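Local coordinates for protein PHB depolymerase (Penicillium funiculosum, PDB 2D81) that hydrolyses the ester bonds of polyhydroxybutyrate, a storage polyester, and probably does so with an alpha/beta-hydrolase active site, at residues T1-A5 and L189-Q193; V42-Y48 and V108-L112; T153-I157 and L231-I237. All blocks are in the same frame, centred on the assembly; numbering follows the deposited sequence.

Interaction 1 of 3, residues T1-A5 and L189-Q193; sequences TALPA and LSFAQ
One face of the Phe191 ring carries the side chain of Leu3. Leu3 CD1 stands 3.8 Å from the ring centroid and only 16° off the normal, which qualifies as a CH-pi contact, and it is shifted a little toward the CG-CD2 side. Leu3 CB comes to the same ring at CD1, 3.9 Å away. The two side chains run side by side in the same direction: with CG opposite the backbone N (chi1 179°), the Leu3 side chain is carried alongside Phe191 and CD1 is set over the ring face.

The backbones are joined directly at one point, where Ala192 N donates to Thr1 O over 2.9 Å. Phe191 CA adds a CA-H...O contact to that oxygen at 3.4 Å. Two waters complete the seam. One donates to both Ala2 O and Ser190 O; the other accepts from Leu3 N and donates to Ala192 O, 2.9 Å from that oxygen.

The N-terminal segment crosses the end of strand 187-192, meeting it chiefly through Thr1 and Leu3. That strand is an outermost one of the main sheet, and its backbone pairs on with strand 205-210. Helix 301-314 adjoins both sides of the contact: Gln309 touches Leu3 and Phe191, and Gln312 NE2 bonds Leu3 O.

Interaction 2 of 3, residues V42-Y48 and V108-L112; sequences VFAGGPY and VMNQL
Pro47 and Leu112 bring the two backbones to 4.2 Å between their CA atoms, and Gly46 and Met109 to 5.0 Å, a close backbone approach made at Gly46 by a residue with no side chain. The chain reaches this position by a sharp change of course: Val42 and Phe43 are extended, Ala44 takes a left-handed conformation (phi 54°), and two glycines carry the loop across helix 106-116. Gly46 places its CA 3.8 Å from Val108 CG1.

Strand 39-43 is a parallel strand of the central sheet, flanked by strands 13-18 and 92-98. Helix 106-116 follows strand 92-98, so the contact packs the loop after one strand against the helix after its neighbour. In alpha/beta hydrolases the active-site loops lie at this carboxyl end of the parallel strands. Consistently, Ala44 touches the pocket residue His135, and the separation from Gly45 to the bound trimer, residue to ligand, is about 6 Å.

Met109 is bent at both chi2 and chi3 (-62° and -71°), which folds its thioether back over the loop. Its SD lies 3.1 Å from Gly45 O, a buried carbonyl for which the model supplies no hydrogen-bond partner, while Met109 CE approaches Val42 O. Val42 CG1 sits 3.8 Å from Met109 SD, with the two side chains crossing at a slant, and meets Leu112 CD2 tip to tip. The other Leu112 branch, CD1, lies 3.6 Å from Gly46 O. Pro47 presents its ring carbons to the helix: CG is 3.7 Å from Gln111 CB, and CD meets Val108 CG1, the two side chains crossing at about a right angle. The amide of Gln111 turns away to Pro65 O, and the Tyr48 hydroxyl bonds Asp296 O.

Interaction 3 of 3, residues T153-I157 and L231-I237; sequences TSPYI and LQSYSSI
Leu231 CD1 approaches the Tyr156 ring obliquely, 3.9 Å from Tyr156 CE1 and slightly nearer, 3.8 Å, to Tyr156 OH. The tyrosine's CG lies opposite its own carbonyl carbon (chi1 -55°), which folds the ring back over the preceding turn. The peptide between Thr153 and Ser154 covers one ring face, with Thr153 C 3.5 Å above the ring plane, over its centre.

Ile237 holds CG1 between its backbone N and carbonyl carbon (chi1 58°). That rotamer leaves CG2 beside the backbone N, where it meets Pro155 CB at 4.0 Å and Ser154 OG at 3.8 Å. Gln232 runs extended beyond CG, carrying its amide in among the carbonyls of Pro155 and Tyr156; the orientation of that amide is doubtful. A water bridges Ser154 OG and Leu231 O, standing 2.8 Å from the latter.

Ser233 is the N-cap of helix 234-237, and its carbonyl accepts from both Ser236 N and Ile237 N. Opposite it, Thr153 to Tyr156 form a type VI turn: the Ser154-Pro155 peptide is cis, and Tyr156 N closes it on Thr153 O at 2.9 Å. This turn leads into strand 157-159 and packs against the chain just after Cys230, which is disulfide-bonded to Cys284. Both cysteines line the trimer pocket, and Leu231 pairs by backbone with the pocket residue Asn282, which is consistent with a place in the second shell of that pocket.

Overall arrangement
Interactions 2 and 3 lie near the bound trimer, with Gly45 and the Leu231 side chain each about 6 Å from the ligand. Their centres are about 21 Å apart and their nearest atoms about 8 Å; they do not touch, and each lies just outside the pocket-lining residues. Interaction 1 lies farther off, its centre about 31 Å from that of interaction 2, across the chain's centre, and about 22 Å from that of interaction 3. Interactions 1 and 2 nevertheless reach the same sheet, at an outermost and an inner strand. Along the chain, interaction 2 is nested within the loop closed by interaction 1 and precedes interaction 3, whose segments alternate with those of interaction 1.

Interaction 1 of 3, residues T1-A5 and L189-Q193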
loop_
_atom_site.group_PDB
_atom_site.type_symbol
_atom_site.label_atom_id
_atom_site.label_comp_id
_atom_site.label_asym_id
_atom_site.label_seq_id
_atom_site.Cartn_x
_atom_site.Cartn_y
_atom_site.Cartn_z
ATOM N N THR A 1 21.194 10.177 3.431
ATOM C CA THR A 1 21.620 8.885 2.824
ATOM C C THR A 1 20.887 8.662 1.504
ATOM O O THR A 1 19.686 8.914 1.402
ATOM C CB THR A 1 21.309 7.703 3.763
ATOM O OG1 THR A 1 21.755 8.015 5.089
ATOM C CG2 THR A 1 22.017 6.440 3.286
ATOM N N ALA A 2 21.613 8.195 0.494
ATOM C CA ALA A 2 21.007 7.884 -0.794
ATOM C C ALA A 2 20.355 6.505 -0.755
ATOM O O ALA A 2 20.790 5.625 -0.016
ATOM C CB ALA A 2 22.062 7.933 -1.894
ATOM N N LEU A 3 19.304 6.328 -1.551
ATOM C CA LEU A 3 18.650 5.031 -1.688
ATOM C C LEU A 3 19.531 4.109 -2.535
ATOM O O LEU A 3 19.839 4.421 -3.685
ATOM C CB LEU A 3 17.285 5.213 -2.360
ATOM C CG LEU A 3 16.422 3.977 -2.620
ATOM C CD1 LEU A 3 16.062 3.302 -1.301
ATOM C CD2 LEU A 3 15.157 4.398 -3.360
ATOM N N PRO A 4 19.946 2.960 -1.974
ATOM C CA PRO A 4 20.796 2.002 -2.690
ATOM C C PRO A 4 20.098 1.238 -3.810
ATOM O O PRO A 4 18.874 1.072 -3.806
ATOM C CB PRO A 4 21.271 1.058 -1.580
ATOM C CG PRO A 4 21.158 1.885 -0.334
ATOM C CD PRO A 4 19.845 2.588 -0.554
ATOM N N ALA A 5 20.895 0.775 -4.768
ATOM C CA ALA A 5 20.456 -0.228 -5.726
ATOM C C ALA A 5 20.765 -1.604 -5.148
ATOM O O ALA A 5 21.847 -1.826 -4.597
ATOM C CB ALA A 5 21.189 -0.042 -7.054
ATOM N N LEU A 189 16.999 0.607 6.962
ATOM C CA LEU A 189 17.798 1.703 6.436
ATOM C C LEU A 189 16.902 2.924 6.244
ATOM O O LEU A 189 15.696 2.791 6.033
ATOM C CB LEU A 189 18.423 1.303 5.095
ATOM C CG LEU A 189 19.301 0.046 5.067
ATOM C CD1 LEU A 189 19.736 -0.238 3.638
ATOM C CD2 LEU A 189 20.514 0.240 5.964
ATOM N N SER A 190 17.496 4.108 6.332
ATOM C CA SER A 190 16.791 5.338 5.999
ATOM C C SER A 190 17.404 5.943 4.744
ATOM O O SER A 190 18.594 5.768 4.480
ATOM C CB SER A 190 16.883 6.335 7.155
ATOM O OG SER A 190 18.228 6.698 7.405
ATOM N N PHE A 191 16.589 6.646 3.966
ATOM C CA PHE A 191 17.078 7.298 2.757
ATOM C C PHE A 191 16.305 8.586 2.504
ATOM O O PHE A 191 15.182 8.751 2.985
ATOM C CB PHE A 191 16.946 6.351 1.558
ATOM C CG PHE A 191 15.525 6.077 1.148
ATOM C CD1 PHE A 191 14.882 6.901 0.228
ATOM C CD2 PHE A 191 14.825 5.006 1.691
ATOM C CE1 PHE A 191 13.559 6.661 -0.146
ATOM C CE2 PHE A 191 13.502 4.758 1.323
ATOM C CZ PHE A 191 12.869 5.587 0.403
ATOM N N ALA A 192 16.910 9.503 1.758
ATOM C CA ALA A 192 16.260 10.776 1.463
ATOM C C ALA A 192 15.195 10.614 0.384
ATOM O O ALA A 192 15.492 10.189 -0.733
ATOM C CB ALA A 192 17.300 11.799 1.017
ATOM N N GLN A 193 13.951 10.946 0.722
ATOM C CA GLN A 193 12.909 11.075 -0.293
ATOM C C GLN A 193 13.035 12.450 -0.933
ATOM O O GLN A 193 12.202 13.335 -0.726
ATOM C CB GLN A 193 11.521 10.903 0.329
ATOM C CG GLN A 193 11.327 9.556 1.003
ATOM C CD GLN A 193 9.894 9.319 1.434
ATOM O OE1 GLN A 193 9.213 10.232 1.909
ATOM N NE2 GLN A 193 9.433 8.087 1.285
HETATM O O HOH W 1 19.972 4.277 2.664
HETATM O O HOH W 2 17.972 9.101 -1.648
#

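Interaction 2 of 3, residues V42-Y48 and V108-L112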
loop_
_atom_site.group_PDB
_atom_site.type_symbol
_atom_site.label_atom_id
_atom_site.label_comp_id
_atom_site.label_asym_id
_atom_site.label_seq_id
_atom_site.Cartn_x
_atom_site.Cartn_y
_atom_site.Cartn_z
ATOM N N VAL A 42 -4.590 -4.858 -0.557
ATOM C CA VAL A 42 -5.281 -3.696 -0.013
ATOM C C VAL A 42 -5.959 -4.054 1.306
ATOM O O VAL A 42 -6.820 -4.935 1.348
ATOM C CB VAL A 42 -6.353 -3.174 -1.002
ATOM C CG1 VAL A 42 -7.065 -1.956 -0.411
ATOM C CG2 VAL A 42 -5.702 -2.819 -2.331
ATOM N N PHE A 43 -5.556 -3.379 2.381
ATOM C CA PHE A 43 -6.207 -3.524 3.680
ATOM C C PHE A 43 -7.120 -2.326 3.933
ATOM O O PHE A 43 -6.640 -1.208 4.129
ATOM C CB PHE A 43 -5.179 -3.590 4.820
ATOM C CG PHE A 43 -4.234 -4.763 4.741
ATOM C CD1 PHE A 43 -3.061 -4.681 3.994
ATOM C CD2 PHE A 43 -4.498 -5.932 5.447
ATOM C CE1 PHE A 43 -2.162 -5.748 3.956
ATOM C CE2 PHE A 43 -3.605 -7.009 5.416
ATOM C CZ PHE A 43 -2.437 -6.913 4.671
ATOM N N ALA A 44 -8.428 -2.564 3.926
ATOM C CA ALA A 44 -9.400 -1.541 4.299
ATOM C C ALA A 44 -9.211 -0.272 3.474
ATOM O O ALA A 44 -9.169 0.834 4.016
ATOM C CB ALA A 44 -9.280 -1.224 5.795
ATOM N N GLY A 45 -9.089 -0.450 2.162
ATOM C CA GLY A 45 -9.085 0.675 1.243
ATOM C C GLY A 45 -10.343 0.654 0.390
ATOM O O GLY A 45 -11.395 0.225 0.852
ATOM N N GLY A 46 -10.241 1.105 -0.859
ATOM C CA GLY A 46 -11.420 1.175 -1.702
ATOM C C GLY A 46 -11.124 1.241 -3.189
ATOM O O GLY A 46 -9.963 1.174 -3.602
ATOM N N PRO A 47 -12.167 1.398 -4.021
ATOM C CA PRO A 47 -12.063 1.473 -5.481
ATOM C C PRO A 47 -10.999 2.420 -6.036
ATOM O O PRO A 47 -10.822 3.541 -5.556
ATOM C CB PRO A 47 -13.472 1.883 -5.902
ATOM C CG PRO A 47 -14.325 1.230 -4.862
ATOM C CD PRO A 47 -13.569 1.561 -3.595
ATOM N N TYR A 48 -10.298 1.948 -7.060
ATOM C CA TYR A 48 -9.457 2.807 -7.876
ATOM C C TYR A 48 -10.281 3.970 -8.441
ATOM O O TYR A 48 -11.305 3.751 -9.084
ATOM C CB TYR A 48 -8.861 1.999 -9.028
ATOM C CG TYR A 48 -8.099 2.852 -10.008
ATOM C CD1 TYR A 48 -6.794 3.269 -9.735
ATOM C CD2 TYR A 48 -8.704 3.296 -11.181
ATOM C CE1 TYR A 48 -6.113 4.110 -10.607
ATOM C CE2 TYR A 48 -8.034 4.139 -12.060
ATOM C CZ TYR A 48 -6.743 4.544 -11.767
ATOM O OH TYR A 48 -6.099 5.404 -12.617
ATOM N N VAL A 108 -17.367 -0.737 1.206
ATOM C CA VAL A 108 -16.434 -0.029 0.338
ATOM C C VAL A 108 -15.422 -0.997 -0.260
ATOM O O VAL A 108 -15.176 -0.982 -1.465
ATOM C CB VAL A 108 -15.685 1.079 1.110
ATOM C CG1 VAL A 108 -14.671 1.765 0.201
ATOM C CG2 VAL A 108 -16.689 2.098 1.647
ATOM N N MET A 109 -14.837 -1.846 0.576
ATOM C CA MET A 109 -13.896 -2.836 0.065
ATOM C C MET A 109 -14.541 -3.789 -0.937
ATOM O O MET A 109 -13.895 -4.217 -1.891
ATOM C CB MET A 109 -13.264 -3.623 1.217
ATOM C CG MET A 109 -12.017 -2.967 1.793
ATOM S SD MET A 109 -10.679 -2.818 0.563
ATOM C CE MET A 109 -10.189 -4.545 0.409
ATOM N N ASN A 110 -15.816 -4.109 -0.738
ATOM C CA ASN A 110 -16.506 -4.995 -1.669
ATOM C C ASN A 110 -16.624 -4.370 -3.056
ATOM O O ASN A 110 -16.591 -5.080 -4.060
ATOM C CB ASN A 110 -17.903 -5.346 -1.156
ATOM C CG ASN A 110 -18.625 -6.323 -2.068
ATOM O OD1 ASN A 110 -18.249 -7.497 -2.170
ATOM N ND2 ASN A 110 -19.659 -5.843 -2.748
ATOM N N GLN A 111 -16.771 -3.048 -3.113
ATOM C CA GLN A 111 -16.845 -2.359 -4.400
ATOM C C GLN A 111 -15.505 -2.398 -5.131
ATOM O O GLN A 111 -15.465 -2.469 -6.360
ATOM C CB GLN A 111 -17.281 -0.900 -4.218
ATOM C CG GLN A 111 -18.741 -0.705 -3.818
ATOM C CD GLN A 111 -19.714 -1.233 -4.856
ATOM O OE1 GLN A 111 -19.963 -2.435 -4.937
ATOM N NE2 GLN A 111 -20.263 -0.330 -5.666
ATOM N N LEU A 112 -14.408 -2.341 -4.382
ATOM C CA LEU A 112 -13.093 -2.542 -4.979
ATOM C C LEU A 112 -13.000 -3.938 -5.582
ATOM O O LEU A 112 -12.486 -4.112 -6.688
ATOM C CB LEU A 112 -11.987 -2.360 -3.935
ATOM C CG LEU A 112 -10.567 -2.724 -4.389
ATOM C CD1 LEU A 112 -10.122 -1.823 -5.534
ATOM C CD2 LEU A 112 -9.616 -2.571 -3.206
#

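Interaction 3 of 3, residues T153-I157 and L231-I237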
loop_
_atom_site.group_PDB
_atom_site.type_symbol
_atom_site.label_atom_id
_atom_site.label_comp_id
_atom_site.label_asym_id
_atom_site.label_seq_id
_atom_site.Cartn_x
_atom_site.Cartn_y
_atom_site.Cartn_z
ATOM N N THR A 153 -8.114 3.460 16.942
ATOM C CA THR A 153 -7.411 4.628 17.460
ATOM C C THR A 153 -5.908 4.411 17.265
ATOM O O THR A 153 -5.469 3.286 17.011
ATOM C CB THR A 153 -7.736 4.836 18.964
ATOM O OG1 THR A 153 -7.169 6.069 19.420
ATOM C CG2 THR A 153 -7.182 3.690 19.794
ATOM N N SER A 154 -5.120 5.477 17.370
ATOM C CA SER A 154 -3.682 5.378 17.128
ATOM C C SER A 154 -3.087 4.243 17.963
ATOM O O SER A 154 -3.474 4.043 19.116
ATOM C CB SER A 154 -2.988 6.698 17.478
ATOM O OG SER A 154 -1.604 6.646 17.162
ATOM N N PRO A 155 -2.098 3.517 17.413
ATOM C CA PRO A 155 -1.482 3.667 16.089
ATOM C C PRO A 155 -2.197 2.969 14.929
ATOM O O PRO A 155 -1.650 2.879 13.831
ATOM C CB PRO A 155 -0.094 3.095 16.312
ATOM C CG PRO A 155 -0.406 1.909 17.177
ATOM C CD PRO A 155 -1.393 2.481 18.192
ATOM N N TYR A 156 -3.407 2.475 15.175
ATOM C CA TYR A 156 -4.156 1.715 14.177
ATOM C C TYR A 156 -3.385 0.482 13.707
ATOM O O TYR A 156 -3.381 0.139 12.525
ATOM C CB TYR A 156 -4.511 2.609 12.982
ATOM C CG TYR A 156 -5.257 3.856 13.392
ATOM C CD1 TYR A 156 -4.581 5.048 13.632
ATOM C CD2 TYR A 156 -6.639 3.833 13.580
ATOM C CE1 TYR A 156 -5.255 6.189 14.047
ATOM C CE2 TYR A 156 -7.325 4.968 13.999
ATOM C CZ TYR A 156 -6.625 6.143 14.229
ATOM O OH TYR A 156 -7.289 7.273 14.644
ATOM N N ILE A 157 -2.733 -0.177 14.655
ATOM C CA ILE A 157 -2.097 -1.473 14.427
ATOM C C ILE A 157 -2.465 -2.339 15.629
ATOM O O ILE A 157 -2.301 -1.914 16.770
ATOM C CB ILE A 157 -0.558 -1.338 14.365
ATOM C CG1 ILE A 157 -0.163 -0.309 13.303
ATOM C CG2 ILE A 157 0.067 -2.691 14.050
ATOM C CD1 ILE A 157 1.312 0.057 13.338
ATOM N N LEU A 231 -2.267 9.092 9.761
ATOM C CA LEU A 231 -1.848 9.083 11.160
ATOM C C LEU A 231 -0.878 7.949 11.481
ATOM O O LEU A 231 -0.669 7.613 12.651
ATOM C CB LEU A 231 -3.070 8.999 12.083
ATOM C CG LEU A 231 -4.016 10.208 12.051
ATOM C CD1 LEU A 231 -5.217 9.954 12.947
ATOM C CD2 LEU A 231 -3.267 11.453 12.502
ATOM N N GLN A 232 -0.277 7.372 10.445
ATOM C CA GLN A 232 0.706 6.311 10.637
ATOM C C GLN A 232 2.073 6.608 10.020
ATOM O O GLN A 232 2.927 5.729 9.960
ATOM C CB GLN A 232 0.179 4.985 10.074
ATOM C CG GLN A 232 -0.980 4.388 10.865
ATOM C CD GLN A 232 -1.355 2.997 10.384
ATOM O OE1 GLN A 232 -1.618 2.099 11.187
ATOM N NE2 GLN A 232 -1.388 2.814 9.072
ATOM N N SER A 233 2.287 7.838 9.563
ATOM C CA SER A 233 3.602 8.201 9.048
ATOM C C SER A 233 4.597 8.219 10.201
ATOM O O SER A 233 4.204 8.266 11.367
ATOM C CB SER A 233 3.571 9.578 8.381
ATOM O OG SER A 233 3.388 10.608 9.334
ATOM N N TYR A 234 5.884 8.176 9.873
ATOM C CA TYR A 234 6.932 8.206 10.887
ATOM C C TYR A 234 6.774 9.446 11.759
ATOM O O TYR A 234 7.042 9.414 12.964
ATOM C CB TYR A 234 8.306 8.228 10.220
ATOM C CG TYR A 234 9.443 7.998 11.184
ATOM C CD1 TYR A 234 9.841 6.707 11.522
ATOM C CD2 TYR A 234 10.106 9.070 11.774
ATOM C CE1 TYR A 234 10.876 6.486 12.426
ATOM C CE2 TYR A 234 11.143 8.861 12.682
ATOM C CZ TYR A 234 11.521 7.568 13.002
ATOM O OH TYR A 234 12.545 7.358 13.896
ATOM N N SER A 235 6.345 10.542 11.140
ATOM C CA SER A 235 6.089 11.788 11.852
ATOM C C SER A 235 5.083 11.587 12.986
ATOM O O SER A 235 5.168 12.240 14.031
ATOM C CB SER A 235 5.553 12.841 10.875
ATOM O OG SER A 235 5.260 14.057 11.540
ATOM N N SER A 236 4.135 10.679 12.778
ATOM C CA SER A 236 3.042 10.488 13.728
ATOM C C SER A 236 3.344 9.433 14.790
ATOM O O SER A 236 3.098 9.654 15.976
ATOM C CB SER A 236 1.758 10.104 12.987
ATOM O OG SER A 236 1.312 11.153 12.146
ATOM N N ILE A 237 3.868 8.289 14.364
ATOM C CA ILE A 237 4.033 7.153 15.267
ATOM C C ILE A 237 5.438 6.560 15.236
ATOM O O ILE A 237 5.652 5.424 15.669
ATOM C CB ILE A 237 3.017 6.033 14.942
ATOM C CG1 ILE A 237 3.181 5.580 13.490
ATOM C CG2 ILE A 237 1.600 6.527 15.195
ATOM C CD1 ILE A 237 2.281 4.425 13.096
HETATM O O HOH W 3 -1.206 8.566 15.276
#